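Local coordinates for protein 30-kDa cleavage and polyadenylation specificity factor 30 (Arabidopsis thaliana, PDB 5ZUU) that recognises m6A-modified RNA through its YTH domain and, as part of the CPSF complex, helps to form mRNA 3' ends and select poly(A) sites, at residues R7-L12 against E155-L160; N58-F63 against K106-C111; R122-E127 against P142-Q147; A47-A52 against S79-Y84. All blocks are in the same frame, centred on the assembly; numbering follows the deposited sequence.

Interaction 1 of 4, residues R7-L12 against E155-L160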
loop_
_atom_site.group_PDB
_atom_site.type_symbol
_atom_site.label_atom_id
_atom_site.label_comp_id
_atom_site.label_asym_id
_atom_site.label_seq_id
_atom_site.Cartn_x
_atom_site.Cartn_y
_atom_site.Cartn_z
ATOM N N ARG A 7 3.026 1.625 -20.338
ATOM C CA ARG A 7 2.414 2.172 -19.126
ATOM C C ARG A 7 3.489 2.333 -18.059
ATOM O O ARG A 7 4.503 1.676 -18.068
ATOM C CB ARG A 7 1.199 1.320 -18.624
ATOM C CG ARG A 7 -0.029 1.217 -19.557
ATOM C CD ARG A 7 -0.681 2.566 -19.966
ATOM N NE ARG A 7 -1.589 2.454 -21.127
ATOM C CZ ARG A 7 -2.243 3.479 -21.714
ATOM N NH1 ARG A 7 -2.106 4.757 -21.269
ATOM N NH2 ARG A 7 -3.050 3.234 -22.766
ATOM N N THR A 8 3.250 3.267 -17.170
ATOM C CA THR A 8 4.181 3.639 -16.147
ATOM C C THR A 8 3.769 3.208 -14.748
ATOM O O THR A 8 4.465 3.500 -13.830
ATOM C CB THR A 8 4.261 5.161 -16.148
ATOM O OG1 THR A 8 2.954 5.693 -15.820
ATOM C CG2 THR A 8 4.747 5.628 -17.550
ATOM N N SER A 9 2.607 2.588 -14.605
ATOM C CA SER A 9 2.097 2.097 -13.338
ATOM C C SER A 9 1.476 0.693 -13.587
ATOM O O SER A 9 1.272 0.310 -14.732
ATOM C CB SER A 9 1.084 3.118 -12.765
ATOM O OG SER A 9 -0.153 3.142 -13.476
ATOM N N HIS A 10 1.231 -0.098 -12.542
ATOM C CA HIS A 10 0.634 -1.376 -12.730
ATOM C C HIS A 10 -0.835 -1.139 -12.470
ATOM O O HIS A 10 -1.196 -0.454 -11.513
ATOM C CB HIS A 10 1.181 -2.436 -11.769
ATOM C CG HIS A 10 2.633 -2.661 -11.918
ATOM N ND1 HIS A 10 3.150 -3.526 -12.860
ATOM C CD2 HIS A 10 3.692 -2.078 -11.318
ATOM C CE1 HIS A 10 4.470 -3.498 -12.804
ATOM N NE2 HIS A 10 4.829 -2.613 -11.890
ATOM N N PRO A 11 -1.677 -1.698 -13.330
ATOM C CA PRO A 11 -3.113 -1.680 -13.090
ATOM C C PRO A 11 -3.510 -2.516 -11.836
ATOM O O PRO A 11 -2.863 -3.483 -11.483
ATOM C CB PRO A 11 -3.664 -2.336 -14.334
ATOM C CG PRO A 11 -2.592 -3.336 -14.691
ATOM C CD PRO A 11 -1.290 -2.641 -14.390
ATOM N N LEU A 12 -4.586 -2.109 -11.197
ATOM C CA LEU A 12 -5.182 -2.848 -10.154
ATOM C C LEU A 12 -5.372 -4.278 -10.641
ATOM O O LEU A 12 -5.974 -4.467 -11.664
ATOM C CB LEU A 12 -6.503 -2.173 -9.819
ATOM C CG LEU A 12 -7.047 -2.481 -8.448
ATOM C CD1 LEU A 12 -6.067 -1.953 -7.409
ATOM C CD2 LEU A 12 -8.419 -1.858 -8.353
ATOM N N GLU A 155 -5.071 10.032 -10.297
ATOM C CA GLU A 155 -4.016 10.991 -10.047
ATOM C C GLU A 155 -2.808 10.721 -10.874
ATOM O O GLU A 155 -2.513 9.580 -11.183
ATOM C CB GLU A 155 -3.594 11.056 -8.561
ATOM C CG GLU A 155 -4.709 11.493 -7.653
ATOM C CD GLU A 155 -5.275 12.853 -8.048
ATOM O OE1 GLU A 155 -6.533 13.046 -7.982
ATOM O OE2 GLU A 155 -4.470 13.761 -8.356
ATOM N N PRO A 156 -2.109 11.785 -11.292
ATOM C CA PRO A 156 -0.807 11.605 -12.022
ATOM C C PRO A 156 0.208 10.883 -11.128
ATOM O O PRO A 156 0.195 11.063 -9.874
ATOM C CB PRO A 156 -0.323 13.024 -12.269
ATOM C CG PRO A 156 -1.575 13.863 -12.159
ATOM C CD PRO A 156 -2.497 13.201 -11.181
ATOM N N ASP A 157 1.059 10.081 -11.761
ATOM C CA ASP A 157 2.168 9.446 -11.096
ATOM C C ASP A 157 2.975 10.482 -10.324
ATOM O O ASP A 157 3.202 11.575 -10.854
ATOM C CB ASP A 157 3.109 8.810 -12.125
ATOM C CG ASP A 157 2.523 7.653 -12.805
ATOM O OD1 ASP A 157 1.388 7.185 -12.486
ATOM O OD2 ASP A 157 3.211 7.144 -13.717
ATOM N N SER A 158 3.363 10.184 -9.071
ATOM C CA SER A 158 4.332 10.959 -8.382
ATOM C C SER A 158 5.702 10.514 -8.884
ATOM O O SER A 158 5.872 9.496 -9.617
ATOM C CB SER A 158 4.268 10.777 -6.830
ATOM O OG SER A 158 4.605 9.436 -6.510
ATOM N N GLU A 159 6.695 11.289 -8.483
ATOM C CA GLU A 159 8.110 10.940 -8.782
ATOM C C GLU A 159 8.515 9.551 -8.288
ATOM O O GLU A 159 9.318 8.899 -8.942
ATOM C CB GLU A 159 9.093 11.993 -8.254
ATOM C CG GLU A 159 8.829 12.423 -6.828
ATOM C CD GLU A 159 7.940 13.644 -6.756
ATOM O OE1 GLU A 159 8.523 14.733 -6.637
ATOM O OE2 GLU A 159 6.679 13.518 -6.853
ATOM N N LEU A 160 7.907 9.056 -7.203
ATOM C CA LEU A 160 8.204 7.712 -6.683
ATOM C C LEU A 160 7.837 6.608 -7.604
ATOM O O LEU A 160 8.402 5.510 -7.479
ATOM C CB LEU A 160 7.529 7.450 -5.325
ATOM C CG LEU A 160 8.026 8.403 -4.210
ATOM C CD1 LEU A 160 7.220 8.316 -2.916
ATOM C CD2 LEU A 160 9.504 8.190 -3.929
HETATM O O HOH W 1 0.568 5.889 -14.453
#
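Thr8 and Asp157 make the direct polar link between the N-terminal segment 7-12 and the turn that leads into the last helix, a small surface contact that illustrates how one carboxylate can tie together remote parts of a chain. The hydroxyl Thr8 OG1 donates to Asp157 OD2 over a short 2.6 Å, and that oxygen receives it on its syn lone pair, the side of the other carboxylate oxygen. With OG1 placed between the backbone N and the carbonyl carbon of Thr8 (chi1 62°), the hydroxyl faces the carboxylate.

A water mediates the second polar link. It donates to Asp157 OD1 at 2.5 Å and also hydrogen-bonds Ser9 OG at 3.0 Å, so the two successive hydroxyl residues reach different oxygens of the same carboxylate, one directly and one through solvent. The charge on Asp157 is met by Lys109 NZ, which forms a salt bridge with OD1; that oxygen therefore has both a water and an ammonium group, which probably favours the ionised acid.

Van der Waals contact adds little: Ser9 CB lies 4.1 Å from Asp157 OD1. Next along the turn, Ser158 is the N-cap of the final helix, although its capping bond from Leu160 N to OG is weak.

Around the contact, backbone bonds fasten both segments to strand 103-114, His10 to Leu108 and Ser158 to Leu110. Ser9 also rests on Tyr153 of helix 142-154 and on Met161 of helix 159-172, while Leu160 packs against Phe30 and Val34 of helix 27-36.

Interaction 2 of 4, residues N58-F63 against K106-C111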
loop_
_atom_site.group_PDB
_atom_site.type_symbol
_atom_site.label_atom_id
_atom_site.label_comp_id
_atom_site.label_asym_id
_atom_site.label_seq_id
_atom_site.Cartn_x
_atom_site.Cartn_y
_atom_site.Cartn_z
ATOM N N ASN A 58 -5.396 -11.255 -4.241
ATOM C CA ASN A 58 -4.723 -9.971 -4.116
ATOM C C ASN A 58 -5.191 -9.177 -2.911
ATOM O O ASN A 58 -6.384 -8.894 -2.751
ATOM C CB ASN A 58 -5.042 -9.099 -5.318
ATOM C CG ASN A 58 -4.668 -9.735 -6.607
ATOM O OD1 ASN A 58 -3.511 -9.861 -6.920
ATOM N ND2 ASN A 58 -5.647 -10.041 -7.403
ATOM N N VAL A 59 -4.243 -8.846 -2.060
ATOM C CA VAL A 59 -4.440 -7.962 -0.975
ATOM C C VAL A 59 -3.788 -6.685 -1.402
ATOM O O VAL A 59 -2.549 -6.614 -1.720
ATOM C CB VAL A 59 -3.790 -8.526 0.301
ATOM C CG1 VAL A 59 -3.898 -7.520 1.447
ATOM C CG2 VAL A 59 -4.465 -9.818 0.662
ATOM N N ILE A 60 -4.641 -5.679 -1.497
ATOM C CA ILE A 60 -4.251 -4.347 -1.901
ATOM C C ILE A 60 -4.124 -3.426 -0.682
ATOM O O ILE A 60 -5.087 -3.233 0.063
ATOM C CB ILE A 60 -5.235 -3.770 -2.948
ATOM C CG1 ILE A 60 -5.376 -4.760 -4.118
ATOM C CG2 ILE A 60 -4.758 -2.371 -3.439
ATOM C CD1 ILE A 60 -4.058 -5.150 -4.774
ATOM N N LEU A 61 -2.924 -2.889 -0.483
ATOM C CA LEU A 61 -2.576 -1.991 0.648
ATOM C C LEU A 61 -2.519 -0.569 0.134
ATOM O O LEU A 61 -1.650 -0.231 -0.640
ATOM C CB LEU A 61 -1.204 -2.398 1.169
ATOM C CG LEU A 61 -1.083 -3.893 1.539
ATOM C CD1 LEU A 61 0.299 -4.179 2.018
ATOM C CD2 LEU A 61 -2.077 -4.281 2.638
ATOM N N ILE A 62 -3.437 0.267 0.596
ATOM C CA ILE A 62 -3.515 1.647 0.259
ATOM C C ILE A 62 -2.837 2.451 1.348
ATOM O O ILE A 62 -3.370 2.570 2.460
ATOM C CB ILE A 62 -5.005 2.057 0.116
ATOM C CG1 ILE A 62 -5.663 1.239 -0.996
ATOM C CG2 ILE A 62 -5.159 3.545 -0.154
ATOM C CD1 ILE A 62 -7.209 1.394 -1.102
ATOM N N PHE A 63 -1.706 3.085 1.020
ATOM C CA PHE A 63 -0.839 3.750 1.980
ATOM C C PHE A 63 -1.192 5.163 2.211
ATOM O O PHE A 63 -1.551 5.877 1.326
ATOM C CB PHE A 63 0.636 3.741 1.544
ATOM C CG PHE A 63 1.335 2.494 1.896
ATOM C CD1 PHE A 63 0.896 1.267 1.352
ATOM C CD2 PHE A 63 2.426 2.493 2.777
ATOM C CE1 PHE A 63 1.555 0.073 1.656
ATOM C CE2 PHE A 63 3.070 1.306 3.098
ATOM C CZ PHE A 63 2.643 0.091 2.540
ATOM N N LYS A 106 4.595 -5.148 -3.925
ATOM C CA LYS A 106 4.831 -4.587 -5.249
ATOM C C LYS A 106 3.986 -3.341 -5.368
ATOM O O LYS A 106 2.758 -3.420 -5.341
ATOM C CB LYS A 106 4.399 -5.587 -6.248
ATOM C CG LYS A 106 4.306 -5.149 -7.697
ATOM C CD LYS A 106 3.975 -6.424 -8.480
ATOM C CE LYS A 106 3.177 -6.206 -9.738
ATOM N NZ LYS A 106 4.143 -6.114 -10.843
ATOM N N TRP A 107 4.654 -2.204 -5.513
ATOM C CA TRP A 107 3.991 -0.927 -5.679
ATOM C C TRP A 107 3.293 -0.851 -7.017
ATOM O O TRP A 107 3.880 -1.133 -8.040
ATOM C CB TRP A 107 5.005 0.186 -5.497
ATOM C CG TRP A 107 5.305 0.350 -4.072
ATOM C CD1 TRP A 107 6.376 -0.178 -3.375
ATOM C CD2 TRP A 107 4.436 0.907 -3.093
ATOM N NE1 TRP A 107 6.261 0.107 -2.040
ATOM C CE2 TRP A 107 5.103 0.794 -1.831
ATOM C CE3 TRP A 107 3.219 1.580 -3.159
ATOM C CZ2 TRP A 107 4.569 1.288 -0.655
ATOM C CZ3 TRP A 107 2.694 2.099 -1.984
ATOM C CH2 TRP A 107 3.350 1.913 -0.736
ATOM N N LEU A 108 1.988 -0.613 -6.982
ATOM C CA LEU A 108 1.193 -0.616 -8.200
ATOM C C LEU A 108 1.065 0.808 -8.738
ATOM O O LEU A 108 1.292 1.016 -9.915
ATOM C CB LEU A 108 -0.133 -1.291 -7.990
ATOM C CG LEU A 108 0.005 -2.690 -7.426
ATOM C CD1 LEU A 108 -1.371 -3.139 -6.930
ATOM C CD2 LEU A 108 0.598 -3.700 -8.419
ATOM N N LYS A 109 0.762 1.765 -7.876
ATOM C CA LYS A 109 0.496 3.083 -8.225
ATOM C C LYS A 109 0.957 3.982 -7.117
ATOM O O LYS A 109 0.619 3.789 -5.946
ATOM C CB LYS A 109 -1.016 3.283 -8.374
ATOM C CG LYS A 109 -1.479 4.719 -8.692
ATOM C CD LYS A 109 -1.076 5.142 -10.111
ATOM C CE LYS A 109 -1.286 6.638 -10.313
ATOM N NZ LYS A 109 -1.123 7.190 -11.725
ATOM N N LEU A 110 1.728 4.968 -7.475
ATOM C CA LEU A 110 2.193 5.994 -6.558
ATOM C C LEU A 110 1.764 7.384 -7.009
ATOM O O LEU A 110 1.938 7.728 -8.190
ATOM C CB LEU A 110 3.728 5.904 -6.549
ATOM C CG LEU A 110 4.112 4.709 -5.680
ATOM C CD1 LEU A 110 5.462 4.083 -6.102
ATOM C CD2 LEU A 110 4.043 5.078 -4.194
ATOM N N CYS A 111 1.206 8.163 -6.103
ATOM C CA CYS A 111 0.549 9.424 -6.461
ATOM C C CYS A 111 0.272 10.218 -5.178
ATOM O O CYS A 111 0.736 9.793 -4.165
ATOM C CB CYS A 111 -0.751 9.090 -7.177
ATOM S SG CYS A 111 -2.009 8.283 -6.106
#
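Trp107 and Phe63 meet in the core of the YTH domain, within its six-stranded mixed sheet, and show how residues of non-adjacent strands can pack across the strand between them. Strands 58-65 and 103-114 both flank strand 70-77, so no backbone bond joins them and side chains bridge the gap. The rings form an edge-to-face pair, with planes at 58° and centroids 4.5 Å apart. Trp107 supplies the edge: its CH2 stands 3.2 Å above the Phe63 plane, over the ring centre, and lies 3.3 Å from Phe63 CD1. Trp107 NE1 is hydrogen-bonded to Ser33 OG, which helps to fix the turn of the indole, while a second edge-to-face partner of Phe63 is Trp39. A leucine in place of Phe63 has no flat face, and Trp107 CH2 would probably be left less tightly packed and the indole freer to shift.

Leu108 makes the smaller part of the contact. With Lys109 it forms a classic beta bulge against strand 70-77, and it points toward strand 58-65, where it meets Ile60. The Ile60 side chain folds to meet it: CG1 lies beside the backbone N (chi1 -53°) and a second bend (chi2 -55°) swings the terminal methyl across, bringing Ile60 CD1 to 4.0 Å from Leu108 CD1.

Interaction 3 of 4, residues R122-E127 against P142-Q147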
loop_
_atom_site.group_PDB
_atom_site.type_symbol
_atom_site.label_atom_id
_atom_site.label_comp_id
_atom_site.label_asym_id
_atom_site.label_seq_id
_atom_site.Cartn_x
_atom_site.Cartn_y
_atom_site.Cartn_z
ATOM N N ARG A 122 -17.226 6.613 2.443
ATOM C CA ARG A 122 -17.222 6.087 3.806
ATOM C C ARG A 122 -17.086 4.585 3.848
ATOM O O ARG A 122 -17.436 3.917 2.890
ATOM C CB ARG A 122 -18.467 6.527 4.528
ATOM C CG ARG A 122 -18.435 8.005 4.824
ATOM C CD ARG A 122 -19.824 8.518 5.241
ATOM N NE ARG A 122 -19.707 9.913 5.626
ATOM C CZ ARG A 122 -19.691 10.371 6.863
ATOM N NH1 ARG A 122 -19.777 9.535 7.883
ATOM N NH2 ARG A 122 -19.582 11.689 7.089
ATOM N N ASN A 123 -16.557 4.081 4.970
ATOM C CA ASN A 123 -16.258 2.660 5.173
ATOM C C ASN A 123 -17.200 1.993 6.232
ATOM O O ASN A 123 -17.008 2.208 7.415
ATOM C CB ASN A 123 -14.847 2.499 5.678
ATOM C CG ASN A 123 -14.433 1.061 5.790
ATOM O OD1 ASN A 123 -15.164 0.153 5.378
ATOM N ND2 ASN A 123 -13.255 0.823 6.396
ATOM N N PRO A 124 -18.163 1.153 5.784
ATOM C CA PRO A 124 -19.050 0.339 6.668
ATOM C C PRO A 124 -18.300 -0.493 7.708
ATOM O O PRO A 124 -18.798 -0.685 8.774
ATOM C CB PRO A 124 -19.800 -0.569 5.702
ATOM C CG PRO A 124 -19.799 0.141 4.416
ATOM C CD PRO A 124 -18.515 0.959 4.372
ATOM N N TYR A 125 -17.083 -0.930 7.402
ATOM C CA TYR A 125 -16.293 -1.682 8.351
ATOM C C TYR A 125 -15.722 -0.819 9.458
ATOM O O TYR A 125 -15.150 -1.325 10.387
ATOM C CB TYR A 125 -15.141 -2.406 7.632
ATOM C CG TYR A 125 -15.502 -3.562 6.724
ATOM C CD1 TYR A 125 -16.817 -4.078 6.605
ATOM C CD2 TYR A 125 -14.484 -4.235 6.053
ATOM C CE1 TYR A 125 -17.080 -5.186 5.827
ATOM C CE2 TYR A 125 -14.730 -5.327 5.272
ATOM C CZ TYR A 125 -16.012 -5.801 5.180
ATOM O OH TYR A 125 -16.191 -6.839 4.338
ATOM N N ASN A 126 -15.740 0.493 9.337
ATOM C CA ASN A 126 -15.286 1.335 10.407
ATOM C C ASN A 126 -16.404 2.326 10.756
ATOM O O ASN A 126 -16.213 3.510 10.698
ATOM C CB ASN A 126 -14.009 2.072 10.000
ATOM C CG ASN A 126 -13.410 2.846 11.158
ATOM O OD1 ASN A 126 -13.541 2.387 12.286
ATOM N ND2 ASN A 126 -12.763 3.960 10.919
ATOM N N GLU A 127 -17.596 1.824 11.042
ATOM C CA GLU A 127 -18.730 2.662 11.518
ATOM C C GLU A 127 -19.192 3.718 10.528
ATOM O O GLU A 127 -19.670 4.801 10.907
ATOM C CB GLU A 127 -18.353 3.371 12.811
ATOM C CG GLU A 127 -18.064 2.424 13.932
ATOM C CD GLU A 127 -17.485 3.142 15.125
ATOM O OE1 GLU A 127 -17.096 4.320 15.018
ATOM O OE2 GLU A 127 -17.421 2.504 16.187
ATOM N N PRO A 142 -15.161 -4.055 0.634
ATOM C CA PRO A 142 -14.354 -4.155 -0.602
ATOM C C PRO A 142 -14.821 -3.334 -1.780
ATOM O O PRO A 142 -14.000 -2.963 -2.653
ATOM C CB PRO A 142 -14.387 -5.653 -0.939
ATOM C CG PRO A 142 -15.439 -6.247 -0.033
ATOM C CD PRO A 142 -15.471 -5.376 1.173
ATOM N N SER A 143 -16.111 -3.058 -1.807
ATOM C CA SER A 143 -16.638 -2.140 -2.815
ATOM C C SER A 143 -16.157 -0.733 -2.578
ATOM O O SER A 143 -15.822 -0.044 -3.542
ATOM C CB SER A 143 -18.169 -2.141 -2.877
ATOM O OG SER A 143 -18.610 -3.342 -3.448
ATOM N N VAL A 144 -16.053 -0.323 -1.324
ATOM C CA VAL A 144 -15.484 0.972 -1.030
ATOM C C VAL A 144 -13.958 1.011 -1.329
ATOM O O VAL A 144 -13.454 2.001 -1.831
ATOM C CB VAL A 144 -15.771 1.348 0.400
ATOM C CG1 VAL A 144 -15.055 2.620 0.793
ATOM C CG2 VAL A 144 -17.258 1.531 0.601
ATOM N N GLY A 145 -13.240 -0.080 -1.046
ATOM C CA GLY A 145 -11.823 -0.222 -1.364
ATOM C C GLY A 145 -11.509 -0.081 -2.817
ATOM O O GLY A 145 -10.591 0.602 -3.221
ATOM N N GLU A 146 -12.335 -0.692 -3.628
ATOM C CA GLU A 146 -12.216 -0.558 -5.063
ATOM C C GLU A 146 -12.490 0.919 -5.552
ATOM O O GLU A 146 -11.762 1.422 -6.334
ATOM C CB GLU A 146 -13.163 -1.558 -5.664
ATOM C CG GLU A 146 -13.155 -1.674 -7.168
ATOM C CD GLU A 146 -14.211 -2.702 -7.566
ATOM O OE1 GLU A 146 -15.416 -2.525 -7.169
ATOM O OE2 GLU A 146 -13.826 -3.722 -8.169
ATOM N N GLN A 147 -13.465 1.616 -4.982
ATOM C CA GLN A 147 -13.647 3.020 -5.237
ATOM C C GLN A 147 -12.499 3.882 -4.839
ATOM O O GLN A 147 -12.132 4.773 -5.605
ATOM C CB GLN A 147 -14.932 3.576 -4.579
ATOM C CG GLN A 147 -16.201 2.930 -5.120
ATOM C CD GLN A 147 -16.318 3.071 -6.640
ATOM O OE1 GLN A 147 -16.042 4.143 -7.178
ATOM N NE2 GLN A 147 -16.696 1.999 -7.339
#
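Val144 sets its two methyls against the carbonyl oxygen of Arg122, with CG2 at 3.3 Å and CG1 at 3.4 Å from Arg122 O, so that the fork of the side chain straddles that atom. CG1 is trans to the valine's own backbone N (chi1 173°), and this rotation turns both methyls of the residue, in the first turn of the helix, to the loop. CG2 also reaches Pro124, whose ring carbon CD lies 4.0 Å away. A separate touch lies nearby: the Tyr125 side chain crosses the Pro142 ring at about a right angle, its OH being 3.6 Å from Pro142 CD.

An alanine in place of Val144 would lose both methyls and would probably leave Arg122 O less closely packed and Pro124 CD without the methyl it touches, opening a gap between loop and helix.

The second shell places these groups. Asn123 OD1 accepts from Tyr125 N at 3.0 Å, an Asx turn, with the donor well above the plane of the amide carbonyl. The same oxygen takes a bond from Glu141 N, and Asn123 ND2 donates to Glu139 O, so this one amide fixes the turn and ties it to the chain entering helix 142-154. Glu141 OE1 in turn accepts from Val144 N at the start of that helix, and Arg122 sends NH1 to Asn128 O.

No hydrogen bond joins the two segments directly. Their contact at this surface of the YTH domain is van der Waals packing, partly of methyls on a carbonyl oxygen, and its alignment therefore seems to depend largely on the polar ties made by Asn123 and Glu141.

Interaction 4 of 4, residues A47-A52 against S79-Y84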
loop_
_atom_site.group_PDB
_atom_site.type_symbol
_atom_site.label_atom_id
_atom_site.label_comp_id
_atom_site.label_asym_id
_atom_site.label_seq_id
_atom_site.Cartn_x
_atom_site.Cartn_y
_atom_site.Cartn_z
ATOM N N ALA A 47 -1.389 -11.086 11.802
ATOM C CA ALA A 47 -2.279 -12.187 11.600
ATOM C C ALA A 47 -3.431 -11.779 10.676
ATOM O O ALA A 47 -3.939 -12.594 9.851
ATOM C CB ALA A 47 -2.848 -12.628 12.931
ATOM N N LYS A 48 -3.864 -10.552 10.815
ATOM C CA LYS A 48 -4.896 -10.114 9.930
ATOM C C LYS A 48 -4.482 -9.878 8.495
ATOM O O LYS A 48 -5.240 -10.253 7.610
ATOM C CB LYS A 48 -5.715 -8.997 10.496
ATOM C CG LYS A 48 -5.369 -7.564 10.305
ATOM C CD LYS A 48 -6.700 -6.848 10.533
ATOM C CE LYS A 48 -6.497 -5.574 11.230
ATOM N NZ LYS A 48 -7.798 -4.862 11.189
ATOM N N LEU A 49 -3.265 -9.406 8.261
ATOM C CA LEU A 49 -2.791 -9.379 6.907
ATOM C C LEU A 49 -2.571 -10.796 6.425
ATOM O O LEU A 49 -2.836 -11.029 5.262
ATOM C CB LEU A 49 -1.515 -8.517 6.689
ATOM C CG LEU A 49 -1.716 -7.056 6.998
ATOM C CD1 LEU A 49 -0.460 -6.296 6.684
ATOM C CD2 LEU A 49 -2.903 -6.431 6.256
ATOM N N ASN A 50 -2.137 -11.731 7.272
ATOM C CA ASN A 50 -1.927 -13.104 6.768
ATOM C C ASN A 50 -3.265 -13.782 6.456
ATOM O O ASN A 50 -3.374 -14.584 5.514
ATOM C CB ASN A 50 -1.069 -13.975 7.728
ATOM C CG ASN A 50 0.438 -13.770 7.551
ATOM O OD1 ASN A 50 0.881 -13.214 6.551
ATOM N ND2 ASN A 50 1.224 -14.194 8.538
ATOM N N GLU A 51 -4.291 -13.476 7.243
ATOM C CA GLU A 51 -5.600 -14.046 6.994
ATOM C C GLU A 51 -6.102 -13.551 5.632
ATOM O O GLU A 51 -6.702 -14.278 4.869
ATOM C CB GLU A 51 -6.560 -13.662 8.164
ATOM C CG GLU A 51 -7.938 -14.367 8.208
ATOM C CD GLU A 51 -9.015 -13.742 7.270
ATOM O OE1 GLU A 51 -10.005 -14.437 6.905
ATOM O OE2 GLU A 51 -8.900 -12.562 6.866
ATOM N N ALA A 52 -5.903 -12.277 5.343
ATOM C CA ALA A 52 -6.310 -11.711 4.034
ATOM C C ALA A 52 -5.449 -12.334 2.922
ATOM O O ALA A 52 -5.995 -12.801 1.925
ATOM C CB ALA A 52 -6.177 -10.202 4.066
ATOM N N SER A 79 4.162 -11.354 -0.329
ATOM C CA SER A 79 4.483 -12.558 0.421
ATOM C C SER A 79 3.677 -12.593 1.718
ATOM O O SER A 79 3.227 -11.571 2.211
ATOM C CB SER A 79 5.981 -12.693 0.714
ATOM O OG SER A 79 6.374 -11.722 1.665
ATOM N N ARG A 80 3.529 -13.802 2.238
ATOM C CA ARG A 80 2.914 -14.068 3.525
ATOM C C ARG A 80 3.908 -13.604 4.610
ATOM O O ARG A 80 5.070 -13.707 4.422
ATOM C CB ARG A 80 2.571 -15.541 3.640
ATOM C CG ARG A 80 1.712 -15.835 4.875
ATOM C CD ARG A 80 1.214 -17.236 4.797
ATOM N NE ARG A 80 0.064 -17.483 5.674
ATOM C CZ ARG A 80 0.112 -17.777 6.992
ATOM N NH1 ARG A 80 -1.039 -18.045 7.622
ATOM N NH2 ARG A 80 1.255 -17.804 7.695
ATOM N N ILE A 81 3.462 -12.971 5.677
ATOM C CA ILE A 81 4.373 -12.559 6.752
ATOM C C ILE A 81 4.858 -13.814 7.523
ATOM O O ILE A 81 4.064 -14.645 7.978
ATOM C CB ILE A 81 3.706 -11.599 7.745
ATOM C CG1 ILE A 81 3.136 -10.322 7.044
ATOM C CG2 ILE A 81 4.723 -11.199 8.794
ATOM C CD1 ILE A 81 2.215 -9.437 7.910
ATOM N N GLY A 82 6.160 -13.882 7.731
ATOM C CA GLY A 82 6.826 -15.046 8.284
ATOM C C GLY A 82 7.790 -15.393 7.188
ATOM O O GLY A 82 7.508 -15.169 6.020
ATOM N N GLY A 83 8.950 -15.850 7.489
ATOM C CA GLY A 83 9.842 -16.163 6.352
ATOM C C GLY A 83 10.778 -14.972 6.153
ATOM O O GLY A 83 10.366 -13.803 6.269
ATOM N N TYR A 84 12.056 -15.238 5.894
ATOM C CA TYR A 84 12.962 -14.143 5.739
ATOM C C TYR A 84 12.695 -13.414 4.390
ATOM O O TYR A 84 12.575 -14.030 3.355
ATOM C CB TYR A 84 14.413 -14.588 5.784
ATOM C CG TYR A 84 15.336 -13.449 5.446
ATOM C CD1 TYR A 84 15.622 -12.474 6.367
ATOM C CD2 TYR A 84 15.874 -13.334 4.167
ATOM C CE1 TYR A 84 16.462 -11.403 6.040
ATOM C CE2 TYR A 84 16.732 -12.312 3.828
ATOM C CZ TYR A 84 17.023 -11.343 4.761
ATOM O OH TYR A 84 17.881 -10.331 4.396
#
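Asn50 grips the backbone of Ile81 with both ends of its amide, a pair of hydrogen bonds that ties helix 46-55 of the YTH domain to the loop between strands 70-77 and 103-114. Ile81 N donates to Asn50 OD1 at 2.7 Å, approaching in the carbonyl plane on a lone pair, and Asn50 ND2 returns a bond to Ile81 O at 2.9 Å, tilted 17° from the carbonyl plane. One residue's N-H and C=O are thus both satisfied by a single side chain, much as a neighbouring strand pairs with a backbone N-H and C=O, and the two bonds together hold the amide against rotation.

The next layer is flat on flat. CG of Arg80 is opposite its backbone N (chi1 -170°) and the chain runs extended from CG to NE back beside the helix, so that its guanidinium stacks on the Asn50 amide with planes 14° apart; Asn50 CB lies over the centre of the guanidinium, 4.0 Å above it. On the way Arg80 CG passes 3.2 Å from Asn50 OD1. The charge of Arg80 is answered by Asp54, one turn further along the same helix, in a salt bridge through NE.

Beyond the polar groups the contact turns apolar and buried. Leu49 and Ile81 both reach Phe103 of strand 103-114, and they meet each other where Ile81 CD1 approaches Leu49 CB to 4.0 Å.

Overall arrangement
The centre of interaction 2 lies about 4 Å from the centre of the chain, and the other three surround it. It touches interaction 1 through the salt bridge of Lys109 NZ with Asp157 OD1 (2.6 Å) and the packing of His10 CD2 on Trp107 O (3.4 Å), interaction 4 through Val59 CG2 and Ala52 C (3.5 Å), and interaction 3 more loosely, with Ile62 CD1 4.1 Å from Gly145 O. Interactions 1 and 4 sit on opposite sides of the chain's centre, their centres about 26 Å apart. The nearest atoms of interactions 3, 2 and 4 come within about 7, 9 and 10 Å of the bound m6A-modified RNA, those of interaction 1 about 15 Å; none touches it.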